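Local coordinates for protein eukaryotic translation initiation factor 4 gamma 5 (Trypanosoma cruzi, PDB 6OZU) that probably acts as a scaffold in translation initiation through its all-helical MIF4G domain, the fold that binds the RNA helicase eIF4A in related eIF4G proteins, at residues A[159-164]-A[218-223]; A[199-204]-A[226-231]; A[142-147]-A[183-188]; A[189-192]-A[196-199]. All coordinates share one frame; numbering follows the deposited sequence.

Contact 1 (A[159-164]-A[218-223]). With SO4 (sulfate ion), chain G.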
loop_
_atom_site.group_PDB
_atom_site.type_symbol
_atom_site.label_atom_id
_atom_site.label_comp_id
_atom_site.label_asym_id
_atom_site.label_seq_id
_atom_site.Cartn_x
_atom_site.Cartn_y
_atom_site.Cartn_z
ATOM N N TRP A 159 -2.007 -5.882 -12.653
ATOM C CA TRP A 159 -2.746 -7.132 -12.453
ATOM C C TRP A 159 -4.123 -6.910 -11.851
ATOM O O TRP A 159 -5.049 -7.655 -12.157
ATOM C CB TRP A 159 -1.952 -8.196 -11.677
ATOM C CG TRP A 159 -1.516 -7.833 -10.286
ATOM C CD1 TRP A 159 -0.251 -7.490 -9.891
ATOM C CD2 TRP A 159 -2.301 -7.951 -9.075
ATOM N NE1 TRP A 159 -0.202 -7.356 -8.518
ATOM C CE2 TRP A 159 -1.457 -7.601 -7.996
ATOM C CE3 TRP A 159 -3.626 -8.347 -8.799
ATOM C CZ2 TRP A 159 -1.911 -7.591 -6.668
ATOM C CZ3 TRP A 159 -4.072 -8.328 -7.485
ATOM C CH2 TRP A 159 -3.219 -7.959 -6.439
ATOM N N LEU A 160 -4.280 -5.865 -11.034
ATOM C CA LEU A 160 -5.564 -5.526 -10.415
ATOM C C LEU A 160 -6.607 -5.148 -11.465
ATOM O O LEU A 160 -7.761 -5.567 -11.343
ATOM C CB LEU A 160 -5.354 -4.392 -9.406
ATOM C CG LEU A 160 -6.429 -4.166 -8.350
ATOM C CD1 LEU A 160 -6.365 -5.238 -7.257
ATOM C CD2 LEU A 160 -6.270 -2.802 -7.728
ATOM N N LEU A 161 -6.196 -4.380 -12.514
ATOM C CA LEU A 161 -7.082 -3.931 -13.584
ATOM C C LEU A 161 -7.073 -4.813 -14.825
ATOM O O LEU A 161 -8.136 -5.067 -15.389
ATOM C CB LEU A 161 -6.762 -2.484 -13.986
ATOM C CG LEU A 161 -6.890 -1.372 -12.914
ATOM C CD1 LEU A 161 -6.299 -0.073 -13.448
ATOM C CD2 LEU A 161 -8.354 -1.150 -12.484
ATOM N N TYR A 162 -5.883 -5.229 -15.292
ATOM C CA TYR A 162 -5.731 -6.051 -16.499
ATOM C C TYR A 162 -5.696 -7.552 -16.245
ATOM O O TYR A 162 -5.674 -8.313 -17.207
ATOM C CB TYR A 162 -4.500 -5.626 -17.315
ATOM C CG TYR A 162 -4.566 -4.221 -17.888
ATOM C CD1 TYR A 162 -5.285 -3.957 -19.047
ATOM C CD2 TYR A 162 -3.845 -3.177 -17.314
ATOM C CE1 TYR A 162 -5.306 -2.681 -19.611
ATOM C CE2 TYR A 162 -3.872 -1.893 -17.858
ATOM C CZ TYR A 162 -4.601 -1.653 -19.011
ATOM O OH TYR A 162 -4.649 -0.401 -19.554
ATOM N N GLY A 163 -5.724 -7.967 -14.977
ATOM C CA GLY A 163 -5.679 -9.371 -14.604
ATOM C C GLY A 163 -4.269 -9.871 -14.373
ATOM O O GLY A 163 -3.298 -9.271 -14.858
ATOM N N THR A 164 -4.148 -10.981 -13.636
ATOM C CA THR A 164 -2.854 -11.601 -13.323
ATOM C C THR A 164 -2.157 -12.104 -14.608
ATOM O O THR A 164 -0.935 -11.990 -14.719
ATOM C CB THR A 164 -2.995 -12.657 -12.202
ATOM O OG1 THR A 164 -4.123 -13.508 -12.464
ATOM C CG2 THR A 164 -3.165 -12.009 -10.821
ATOM N N GLN A 218 -10.255 2.613 -21.197
ATOM C CA GLN A 218 -9.814 3.954 -21.503
ATOM C C GLN A 218 -10.732 4.964 -20.860
ATOM O O GLN A 218 -10.240 5.965 -20.348
ATOM C CB GLN A 218 -9.738 4.165 -22.999
ATOM C CG GLN A 218 -8.389 4.715 -23.386
ATOM C CD GLN A 218 -8.401 5.318 -24.748
ATOM O OE1 GLN A 218 -8.996 6.362 -24.960
ATOM N NE2 GLN A 218 -7.735 4.673 -25.691
ATOM N N PHE A 219 -12.059 4.694 -20.843
ATOM C CA PHE A 219 -13.026 5.577 -20.190
ATOM C C PHE A 219 -12.754 5.618 -18.679
ATOM O O PHE A 219 -12.756 6.699 -18.095
ATOM C CB PHE A 219 -14.489 5.186 -20.510
ATOM C CG PHE A 219 -15.500 6.221 -20.066
ATOM C CD1 PHE A 219 -15.733 7.367 -20.824
ATOM C CD2 PHE A 219 -16.192 6.073 -18.865
ATOM C CE1 PHE A 219 -16.636 8.349 -20.384
ATOM C CE2 PHE A 219 -17.106 7.053 -18.436
ATOM C CZ PHE A 219 -17.320 8.182 -19.200
ATOM N N LEU A 220 -12.453 4.456 -18.074
ATOM C CA LEU A 220 -12.140 4.342 -16.654
ATOM C C LEU A 220 -10.932 5.188 -16.269
ATOM O O LEU A 220 -11.045 6.017 -15.365
ATOM C CB LEU A 220 -11.920 2.882 -16.247
ATOM C CG LEU A 220 -11.621 2.648 -14.761
ATOM C CD1 LEU A 220 -12.753 1.987 -14.094
ATOM C CD2 LEU A 220 -10.398 1.841 -14.581
ATOM N N LEU A 221 -9.790 4.995 -16.955
ATOM C CA LEU A 221 -8.543 5.714 -16.674
ATOM C C LEU A 221 -8.610 7.210 -16.979
ATOM O O LEU A 221 -8.104 8.006 -16.182
ATOM C CB LEU A 221 -7.380 5.050 -17.384
ATOM C CG LEU A 221 -7.071 3.610 -16.964
ATOM C CD1 LEU A 221 -6.231 2.905 -18.009
ATOM C CD2 LEU A 221 -6.454 3.549 -15.544
ATOM N N LEU A 222 -9.288 7.596 -18.086
ATOM C CA LEU A 222 -9.454 8.999 -18.457
ATOM C C LEU A 222 -10.394 9.748 -17.546
ATOM O O LEU A 222 -10.111 10.898 -17.231
ATOM C CB LEU A 222 -9.870 9.176 -19.930
ATOM C CG LEU A 222 -8.788 8.838 -20.964
ATOM C CD1 LEU A 222 -9.345 8.866 -22.340
ATOM C CD2 LEU A 222 -7.632 9.805 -20.884
ATOM N N ASN A 223 -11.529 9.125 -17.140
ATOM C CA ASN A 223 -12.486 9.761 -16.230
ATOM C C ASN A 223 -11.893 9.925 -14.829
ATOM O O ASN A 223 -12.149 10.948 -14.188
ATOM C CB ASN A 223 -13.826 9.027 -16.178
ATOM C CG ASN A 223 -14.991 9.917 -15.837
ATOM O OD1 ASN A 223 -15.953 9.515 -15.193
ATOM N ND2 ASN A 223 -14.911 11.163 -16.230
HETATM S S SO4 G . -7.993 -12.078 -13.003
HETATM O O1 SO4 G . -7.475 -12.207 -14.373
HETATM O O2 SO4 G . -7.107 -12.776 -12.069
HETATM O O3 SO4 G . -8.077 -10.665 -12.612
HETATM O O4 SO4 G . -9.328 -12.677 -12.942
#
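Leu161 is the two-pronged partner here, one methyl for each of two consecutive leucines. Its CD2 meets CD2 of Leu220 at 4.2 Å, and its CD1 meets CD2 of Leu221 at the same 4.2 Å; these distances fit van der Waals contact, with nothing wedged tightly. Beside it, Tyr162 places OH 4.0 Å from CD1 of Leu221. Its CB is not aimed at helix 215-235, but with CG beside the backbone N (chi1 -64°) the ring slants in and its OH end comes nearest. The hydroxyl is bonded to the carbonyl O of Leu208, so the polar tip is satisfied within an apolar setting. The contact joins the C-terminal end of helix 150-162 to helix 215-235 in the HEAT-like helical stack of MIF4G domains, and Phe179 and Leu176 of helix 173-186 touch Leu161 and Leu220 respectively. Further out, the chain leaves the helix at Gly163 with positive phi (91°), and Gly163 N makes a weak bond back to the Trp159 carbonyl. Beyond this turn Thr164 OG1 donates to O2 of a sulfate, probably from the crystallisation liquor, at 3.1 Å, while Gly163 CA lies 3.4 Å from sulfate O1.

Contact 2 (A[199-204]-A[226-231])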
loop_
_atom_site.group_PDB
_atom_site.type_symbol
_atom_site.label_atom_id
_atom_site.label_comp_id
_atom_site.label_asym_id
_atom_site.label_seq_id
_atom_site.Cartn_x
_atom_site.Cartn_y
_atom_site.Cartn_z
ATOM N N PRO A 199 -0.109 14.105 -7.797
ATOM C CA PRO A 199 0.415 14.064 -9.178
ATOM C C PRO A 199 1.138 12.765 -9.523
ATOM O O PRO A 199 1.148 12.388 -10.698
ATOM C CB PRO A 199 1.373 15.255 -9.226
ATOM C CG PRO A 199 0.891 16.153 -8.118
ATOM C CD PRO A 199 0.530 15.203 -7.045
ATOM N N LYS A 200 1.725 12.072 -8.510
ATOM C CA LYS A 200 2.436 10.800 -8.669
ATOM C C LYS A 200 1.464 9.668 -9.019
ATOM O O LYS A 200 1.792 8.829 -9.862
ATOM C CB LYS A 200 3.225 10.448 -7.406
ATOM C CG LYS A 200 4.606 11.045 -7.298
ATOM C CD LYS A 200 5.245 10.657 -5.959
ATOM C CE LYS A 200 6.751 10.749 -5.943
ATOM N NZ LYS A 200 7.421 9.428 -6.191
ATOM N N PHE A 201 0.288 9.633 -8.363
ATOM C CA PHE A 201 -0.747 8.619 -8.613
ATOM C C PHE A 201 -1.399 8.839 -9.966
ATOM O O PHE A 201 -1.725 7.876 -10.650
ATOM C CB PHE A 201 -1.796 8.610 -7.492
ATOM C CG PHE A 201 -2.776 7.457 -7.556
ATOM C CD1 PHE A 201 -2.359 6.147 -7.306
ATOM C CD2 PHE A 201 -4.124 7.683 -7.815
ATOM C CE1 PHE A 201 -3.266 5.081 -7.366
ATOM C CE2 PHE A 201 -5.032 6.617 -7.857
ATOM C CZ PHE A 201 -4.599 5.324 -7.620
ATOM N N ARG A 202 -1.565 10.110 -10.361
ATOM C CA ARG A 202 -2.122 10.516 -11.661
ATOM C C ARG A 202 -1.206 10.014 -12.787
ATOM O O ARG A 202 -1.701 9.499 -13.787
ATOM C CB ARG A 202 -2.319 12.042 -11.712
ATOM C CG ARG A 202 -2.954 12.541 -12.984
ATOM C CD ARG A 202 -2.865 14.048 -13.113
ATOM N NE ARG A 202 -3.588 14.548 -14.281
ATOM C CZ ARG A 202 -3.121 14.653 -15.520
ATOM N NH1 ARG A 202 -1.913 14.202 -15.823
ATOM N NH2 ARG A 202 -3.881 15.166 -16.480
ATOM N N ALA A 203 0.113 10.139 -12.594
ATOM C CA ALA A 203 1.165 9.680 -13.507
ATOM C C ALA A 203 1.108 8.161 -13.742
ATOM O O ALA A 203 1.307 7.714 -14.872
ATOM C CB ALA A 203 2.524 10.064 -12.955
ATOM N N VAL A 204 0.833 7.381 -12.672
ATOM C CA VAL A 204 0.684 5.919 -12.673
ATOM C C VAL A 204 -0.501 5.533 -13.562
ATOM O O VAL A 204 -0.372 4.638 -14.401
ATOM C CB VAL A 204 0.566 5.364 -11.222
ATOM C CG1 VAL A 204 0.069 3.914 -11.187
ATOM C CG2 VAL A 204 1.898 5.468 -10.517
ATOM N N GLU A 226 -9.333 12.704 -14.900
ATOM C CA GLU A 226 -10.160 13.904 -15.022
ATOM C C GLU A 226 -10.747 14.343 -13.668
ATOM O O GLU A 226 -10.696 15.520 -13.352
ATOM C CB GLU A 226 -11.261 13.658 -16.047
ATOM C CG GLU A 226 -11.875 14.906 -16.647
ATOM C CD GLU A 226 -13.049 14.682 -17.580
ATOM O OE1 GLU A 226 -13.681 15.690 -17.965
ATOM O OE2 GLU A 226 -13.343 13.516 -17.926
ATOM N N THR A 227 -11.296 13.391 -12.872
ATOM C CA THR A 227 -11.847 13.630 -11.529
ATOM C C THR A 227 -10.722 14.053 -10.562
ATOM O O THR A 227 -10.947 14.961 -9.752
ATOM C CB THR A 227 -12.611 12.405 -11.030
ATOM O OG1 THR A 227 -13.542 12.009 -12.031
ATOM C CG2 THR A 227 -13.326 12.665 -9.727
ATOM N N ILE A 228 -9.535 13.398 -10.641
ATOM C CA ILE A 228 -8.342 13.739 -9.848
ATOM C C ILE A 228 -8.009 15.220 -10.107
ATOM O O ILE A 228 -7.763 15.948 -9.151
ATOM C CB ILE A 228 -7.119 12.819 -10.177
ATOM C CG1 ILE A 228 -7.301 11.425 -9.548
ATOM C CG2 ILE A 228 -5.770 13.453 -9.710
ATOM C CD1 ILE A 228 -6.220 10.366 -9.903
ATOM N N ASP A 229 -7.991 15.640 -11.398
ATOM C CA ASP A 229 -7.702 16.996 -11.874
ATOM C C ASP A 229 -8.727 18.012 -11.356
ATOM O O ASP A 229 -8.347 19.068 -10.861
ATOM C CB ASP A 229 -7.704 17.029 -13.411
ATOM C CG ASP A 229 -6.500 16.427 -14.106
ATOM O OD1 ASP A 229 -5.534 16.054 -13.405
ATOM O OD2 ASP A 229 -6.520 16.346 -15.355
ATOM N N ASN A 230 -10.019 17.684 -11.478
ATOM C CA ASN A 230 -11.129 18.506 -11.006
ATOM C C ASN A 230 -10.984 18.761 -9.507
ATOM O O ASN A 230 -11.060 19.901 -9.055
ATOM C CB ASN A 230 -12.467 17.827 -11.295
ATOM C CG ASN A 230 -12.961 17.809 -12.746
ATOM O OD1 ASN A 230 -12.335 18.303 -13.700
ATOM N ND2 ASN A 230 -14.118 17.201 -12.938
ATOM N N ASN A 231 -10.750 17.701 -8.748
ATOM C CA ASN A 231 -10.550 17.783 -7.308
ATOM C C ASN A 231 -9.240 18.484 -6.941
ATOM O O ASN A 231 -9.193 19.188 -5.943
ATOM C CB ASN A 231 -10.663 16.412 -6.674
ATOM C CG ASN A 231 -12.099 15.991 -6.528
ATOM O OD1 ASN A 231 -12.823 16.492 -5.692
ATOM N ND2 ASN A 231 -12.563 15.084 -7.346
#
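Arg202 NE donates to Asp229 OD1 over 2.6 Å, the shorter limb of a two-bond salt bridge. The N-H...O angle of 144° shows that this limb is bent, and OD1 sits tilted from the guanidinium plane. The second limb, Arg202 NH2 to Asp229 OD2, is longer at 3.1 Å but straighter, and its acceptor lies in that plane. Each carboxylate oxygen uses its syn lone pair, so the guanidinium is gripped side-on through NE and NH2, with the two flat groups nearly coplanar at 16° apart. The arginine gets there by running extended from CG to NE, while the aspartate starts from a CB that does not face the partner helix and bends only its carboxylate inward.

Below this polar clasp lies an apolar layer. Ile228 CD1 comes to the edge of the Phe201 ring, 4.0 Å from CD2, and Ile228 CG2 lies 4.2 Å from Arg202 CB under the stem of the arginine. Helix 173-186 extends this layer, with Leu183 touching both Phe201 and Ile228. The segments run nearly antiparallel at 162°, their axes 10.6 Å apart, joining helix 194-208 to the next and last helix, 215-235, in a fold consistent with a HEAT-like stack.

The chemistry is thus divided by burial: Phe201 and Ile228 are buried, whereas Arg202 and Asp229 remain partly exposed. Their paired, nearly coplanar bonds constrain the rotation of both charged groups, and the neighbouring positive charge would probably favour the ionised carboxylate.

Contact 3 (A[142-147]-A[183-188])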
loop_
_atom_site.group_PDB
_atom_site.type_symbol
_atom_site.label_atom_id
_atom_site.label_comp_id
_atom_site.label_asym_id
_atom_site.label_seq_id
_atom_site.Cartn_x
_atom_site.Cartn_y
_atom_site.Cartn_z
ATOM N N LEU A 142 1.259 3.235 2.289
ATOM C CA LEU A 142 2.708 3.258 2.065
ATOM C C LEU A 142 3.007 4.324 1.022
ATOM O O LEU A 142 3.968 5.072 1.172
ATOM C CB LEU A 142 3.246 1.899 1.577
ATOM C CG LEU A 142 3.326 0.728 2.557
ATOM C CD1 LEU A 142 3.543 -0.569 1.813
ATOM C CD2 LEU A 142 4.467 0.906 3.559
ATOM N N PHE A 143 2.172 4.404 -0.021
ATOM C CA PHE A 143 2.303 5.367 -1.119
ATOM C C PHE A 143 2.125 6.833 -0.688
ATOM O O PHE A 143 2.944 7.668 -1.043
ATOM C CB PHE A 143 1.359 5.009 -2.277
ATOM C CG PHE A 143 1.588 5.823 -3.515
ATOM C CD1 PHE A 143 2.789 5.725 -4.217
ATOM C CD2 PHE A 143 0.621 6.722 -3.962
ATOM C CE1 PHE A 143 3.003 6.474 -5.361
ATOM C CE2 PHE A 143 0.842 7.486 -5.098
ATOM C CZ PHE A 143 2.031 7.348 -5.796
ATOM N N THR A 144 1.085 7.134 0.090
ATOM C CA THR A 144 0.804 8.487 0.595
ATOM C C THR A 144 1.874 8.987 1.594
ATOM O O THR A 144 2.017 10.196 1.792
ATOM C CB THR A 144 -0.614 8.561 1.163
ATOM O OG1 THR A 144 -0.741 7.601 2.199
ATOM C CG2 THR A 144 -1.701 8.335 0.099
ATOM N N HIS A 145 2.643 8.051 2.195
ATOM C CA HIS A 145 3.724 8.331 3.145
ATOM C C HIS A 145 5.129 8.167 2.519
ATOM O O HIS A 145 6.125 8.214 3.237
ATOM C CB HIS A 145 3.549 7.479 4.405
ATOM C CG HIS A 145 2.330 7.819 5.200
ATOM N ND1 HIS A 145 1.061 7.729 4.656
ATOM C CD2 HIS A 145 2.218 8.184 6.498
ATOM C CE1 HIS A 145 0.224 8.080 5.624
ATOM N NE2 HIS A 145 0.868 8.348 6.753
ATOM N N GLY A 146 5.175 8.011 1.190
ATOM C CA GLY A 146 6.385 7.887 0.382
ATOM C C GLY A 146 7.280 6.698 0.675
ATOM O O GLY A 146 8.479 6.744 0.398
ATOM N N LEU A 147 6.696 5.619 1.218
ATOM C CA LEU A 147 7.403 4.394 1.621
ATOM C C LEU A 147 7.444 3.277 0.566
ATOM O O LEU A 147 8.094 2.266 0.806
ATOM C CB LEU A 147 6.807 3.848 2.943
ATOM C CG LEU A 147 6.999 4.708 4.165
ATOM C CD1 LEU A 147 6.247 4.138 5.333
ATOM C CD2 LEU A 147 8.490 4.882 4.489
ATOM N N LEU A 183 -8.001 4.714 -5.078
ATOM C CA LEU A 183 -8.279 6.007 -5.690
ATOM C C LEU A 183 -8.661 7.062 -4.653
ATOM O O LEU A 183 -8.190 8.186 -4.743
ATOM C CB LEU A 183 -9.396 5.895 -6.750
ATOM C CG LEU A 183 -9.782 7.204 -7.451
ATOM C CD1 LEU A 183 -8.591 7.755 -8.231
ATOM C CD2 LEU A 183 -11.029 7.054 -8.300
ATOM N N LEU A 184 -9.513 6.723 -3.690
ATOM C CA LEU A 184 -9.921 7.679 -2.662
ATOM C C LEU A 184 -8.759 8.100 -1.747
ATOM O O LEU A 184 -8.603 9.282 -1.459
ATOM C CB LEU A 184 -11.128 7.132 -1.883
ATOM C CG LEU A 184 -11.844 8.072 -0.966
ATOM C CD1 LEU A 184 -12.366 9.314 -1.713
ATOM C CD2 LEU A 184 -13.002 7.374 -0.333
ATOM N N THR A 185 -7.903 7.153 -1.404
ATOM C CA THR A 185 -6.695 7.319 -0.608
ATOM C C THR A 185 -5.589 8.117 -1.326
ATOM O O THR A 185 -5.056 9.067 -0.748
ATOM C CB THR A 185 -6.207 5.914 -0.157
ATOM O OG1 THR A 185 -7.291 5.243 0.507
ATOM C CG2 THR A 185 -4.943 5.957 0.734
ATOM N N CYS A 186 -5.253 7.737 -2.574
ATOM C CA CYS A 186 -4.135 8.303 -3.322
ATOM C C CYS A 186 -4.480 9.408 -4.307
ATOM O O CYS A 186 -3.561 10.105 -4.745
ATOM C CB CYS A 186 -3.366 7.185 -4.028
ATOM S SG CYS A 186 -2.938 5.785 -2.967
ATOM N N GLY A 187 -5.735 9.495 -4.731
ATOM C CA GLY A 187 -6.150 10.445 -5.755
ATOM C C GLY A 187 -6.552 11.824 -5.287
ATOM O O GLY A 187 -6.807 12.704 -6.121
ATOM N N LYS A 188 -6.623 12.024 -3.955
ATOM C CA LYS A 188 -7.080 13.284 -3.387
ATOM C C LYS A 188 -6.392 13.573 -2.069
ATOM O O LYS A 188 -6.212 12.651 -1.283
ATOM C CB LYS A 188 -8.610 13.198 -3.188
ATOM C CG LYS A 188 -9.330 14.499 -3.202
ATOM C CD LYS A 188 -10.753 14.322 -2.844
ATOM C CE LYS A 188 -11.473 15.636 -2.757
ATOM N NZ LYS A 188 -12.937 15.450 -2.681
#
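Phe143 and Cys186 make the close-packed, buried half of this contact. The thiol sulfur SG lies 3.8 Å from Phe143 CD2, and Cys186 CB is 4.0 Å from the same ring carbon, so both CB and SG of the cysteine come up to one ortho carbon of the ring. SG is 5.1 Å from the ring centroid and 72° off its normal, an oblique sulfur-aromatic approach. Phe201 of helix 194-208 packs on both partners and completes the buried cluster.

Thr144 bridges the interior and the more open side. Its CG2 presses against the backbone of the facing helix, 3.5 Å from Thr185 O, and also reaches Cys186 SG at 4.2 Å. Placing this methyl beside the backbone N (chi1 58° for OG1) turns the hydroxyl back to its own helix, where OG1 bonds to Gly140 O and shares a 3.0 Å hydrogen bond with His145 ND1. Thr185 is more loosely engaged: its CG2 meets Thr144 CG2 at 4.1 Å, the two side chains crossing at about a right angle, while its OG1 bonds to Asn181 O and a glycerol.

Past Thr144 the chain becomes more exposed and folds back on itself. Leu147 N bonds to Leu142 O and Gly146 N to Phe143 O, with positive phi at Gly146: a Schellman motif closing helix 118-144.

Contact 4 (A[189-192]-A[196-199])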
loop_
_atom_site.group_PDB
_atom_site.type_symbol
_atom_site.label_atom_id
_atom_site.label_comp_id
_atom_site.label_asym_id
_atom_site.label_seq_id
_atom_site.Cartn_x
_atom_site.Cartn_y
_atom_site.Cartn_z
ATOM N N SER A 189 -6.076 14.874 -1.805
ATOM C CA SER A 189 -5.399 15.390 -0.596
ATOM C C SER A 189 -5.074 16.904 -0.655
ATOM O O SER A 189 -4.608 17.399 -1.694
ATOM C CB SER A 189 -4.080 14.651 -0.365
ATOM O OG SER A 189 -3.487 14.968 0.881
ATOM N N PHE A 190 -5.209 17.600 0.502
ATOM C CA PHE A 190 -4.826 19.017 0.673
ATOM C C PHE A 190 -3.531 19.140 1.515
ATOM O O PHE A 190 -2.947 20.232 1.574
ATOM C CB PHE A 190 -5.968 19.889 1.266
ATOM C CG PHE A 190 -6.535 19.412 2.580
ATOM C CD1 PHE A 190 -7.573 18.488 2.612
ATOM C CD2 PHE A 190 -6.035 19.888 3.784
ATOM C CE1 PHE A 190 -8.090 18.037 3.826
ATOM C CE2 PHE A 190 -6.550 19.434 5.000
ATOM C CZ PHE A 190 -7.579 18.515 5.012
ATOM N N SER A 191 -3.086 18.009 2.145
ATOM C CA SER A 191 -1.878 17.930 2.976
ATOM C C SER A 191 -0.608 18.272 2.202
ATOM O O SER A 191 -0.587 18.137 0.974
ATOM C CB SER A 191 -1.751 16.563 3.656
ATOM O OG SER A 191 -1.425 15.497 2.778
ATOM N N LYS A 192 0.441 18.737 2.921
ATOM C CA LYS A 192 1.739 19.088 2.342
ATOM C C LYS A 192 2.367 17.901 1.584
ATOM O O LYS A 192 3.111 18.120 0.621
ATOM C CB LYS A 192 2.697 19.613 3.422
ATOM N N GLU A 196 2.633 16.277 -3.482
ATOM C CA GLU A 196 3.488 15.433 -4.295
ATOM C C GLU A 196 2.871 14.079 -4.640
ATOM O O GLU A 196 3.138 13.593 -5.738
ATOM C CB GLU A 196 4.881 15.254 -3.658
ATOM N N PHE A 197 2.075 13.452 -3.746
ATOM C CA PHE A 197 1.586 12.106 -4.059
ATOM C C PHE A 197 0.380 12.067 -5.036
ATOM O O PHE A 197 0.235 11.084 -5.763
ATOM C CB PHE A 197 1.331 11.243 -2.798
ATOM C CG PHE A 197 0.194 11.569 -1.855
ATOM C CD1 PHE A 197 -1.130 11.333 -2.223
ATOM C CD2 PHE A 197 0.450 11.961 -0.548
ATOM C CE1 PHE A 197 -2.177 11.600 -1.338
ATOM C CE2 PHE A 197 -0.598 12.215 0.340
ATOM C CZ PHE A 197 -1.903 12.013 -0.054
ATOM N N VAL A 198 -0.467 13.097 -5.055
ATOM C CA VAL A 198 -1.633 13.179 -5.956
ATOM C C VAL A 198 -1.134 13.274 -7.436
ATOM O O VAL A 198 -1.564 12.430 -8.228
ATOM C CB VAL A 198 -2.634 14.261 -5.506
ATOM C CG1 VAL A 198 -3.656 14.591 -6.596
ATOM C CG2 VAL A 198 -3.325 13.822 -4.227
ATOM N N PRO A 199 -0.109 14.105 -7.797
ATOM C CA PRO A 199 0.415 14.064 -9.178
ATOM C C PRO A 199 1.138 12.765 -9.523
ATOM O O PRO A 199 1.148 12.388 -10.698
ATOM C CB PRO A 199 1.373 15.255 -9.226
ATOM C CG PRO A 199 0.891 16.153 -8.118
ATOM C CD PRO A 199 0.530 15.203 -7.045
#
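Ser189 and Phe197 meet where the loop after helix 173-186 turns back on the first turns of helix 194-208, beside a serine N-cap: Ser191 OG accepts from the backbone N of Gly194, one of the amides at the start of that helix. Within the loop, Ser191 OG donates to Ser189 OG at 2.9 Å, so the capping hydroxyl is held by two bonds and the two serine hydroxyls are linked.

Along the helical segment, Glu196 comes first. Its side chain is modelled only to CB, which makes no close contact with the loop.

Phe197 follows and makes the closest approach to the loop from this segment. Its CB is not aimed at the loop, but CG stands between the backbone N and the carbonyl carbon (chi1 69°), which swings the ring across to the serines. Ser189 CB approaches obliquely at 3.4 Å from the ring atom CZ, and Ser189 OG lies 3.5 Å from the same CZ. Ser191 OG is more distant, 4.2 Å from Phe197 CE2. The ring therefore rests against the linked serines without supplying a polar partner to them.

Val198, next in line, does point at the loop. Its CG2 contacts Ser189 twice, 3.8 Å from the backbone N and 4.0 Å from CB, while Ile228 and Trp232 of helix 215-235 touch the valine from elsewhere.

At Pro199 the helix kinks: the ring nitrogen, bonded to CD, carries no hydrogen and makes no bond to the preceding turn.

The four contacts tie together the helices of the C-terminal half of one MIF4G domain. Contacts 2, 3 and 4 cluster, with centres 8 to 11 Å apart and direct touches between them; contact 1 stands off, its centre about 15 Å from that of contact 2, 18 Å from contact 3 and 22 Å from contact 4. Contacts 1 and 2 share helix 215-235, and contacts 2 and 4 share helix 194-208 and Pro199. Along the chain, contact 3 closes before contacts 4 and 2 open, contact 4 is nested inside the loop closed by contact 1, and contact 1 crosses contacts 2 and 3. This interleaving is consistent with a HEAT-like helical scaffold.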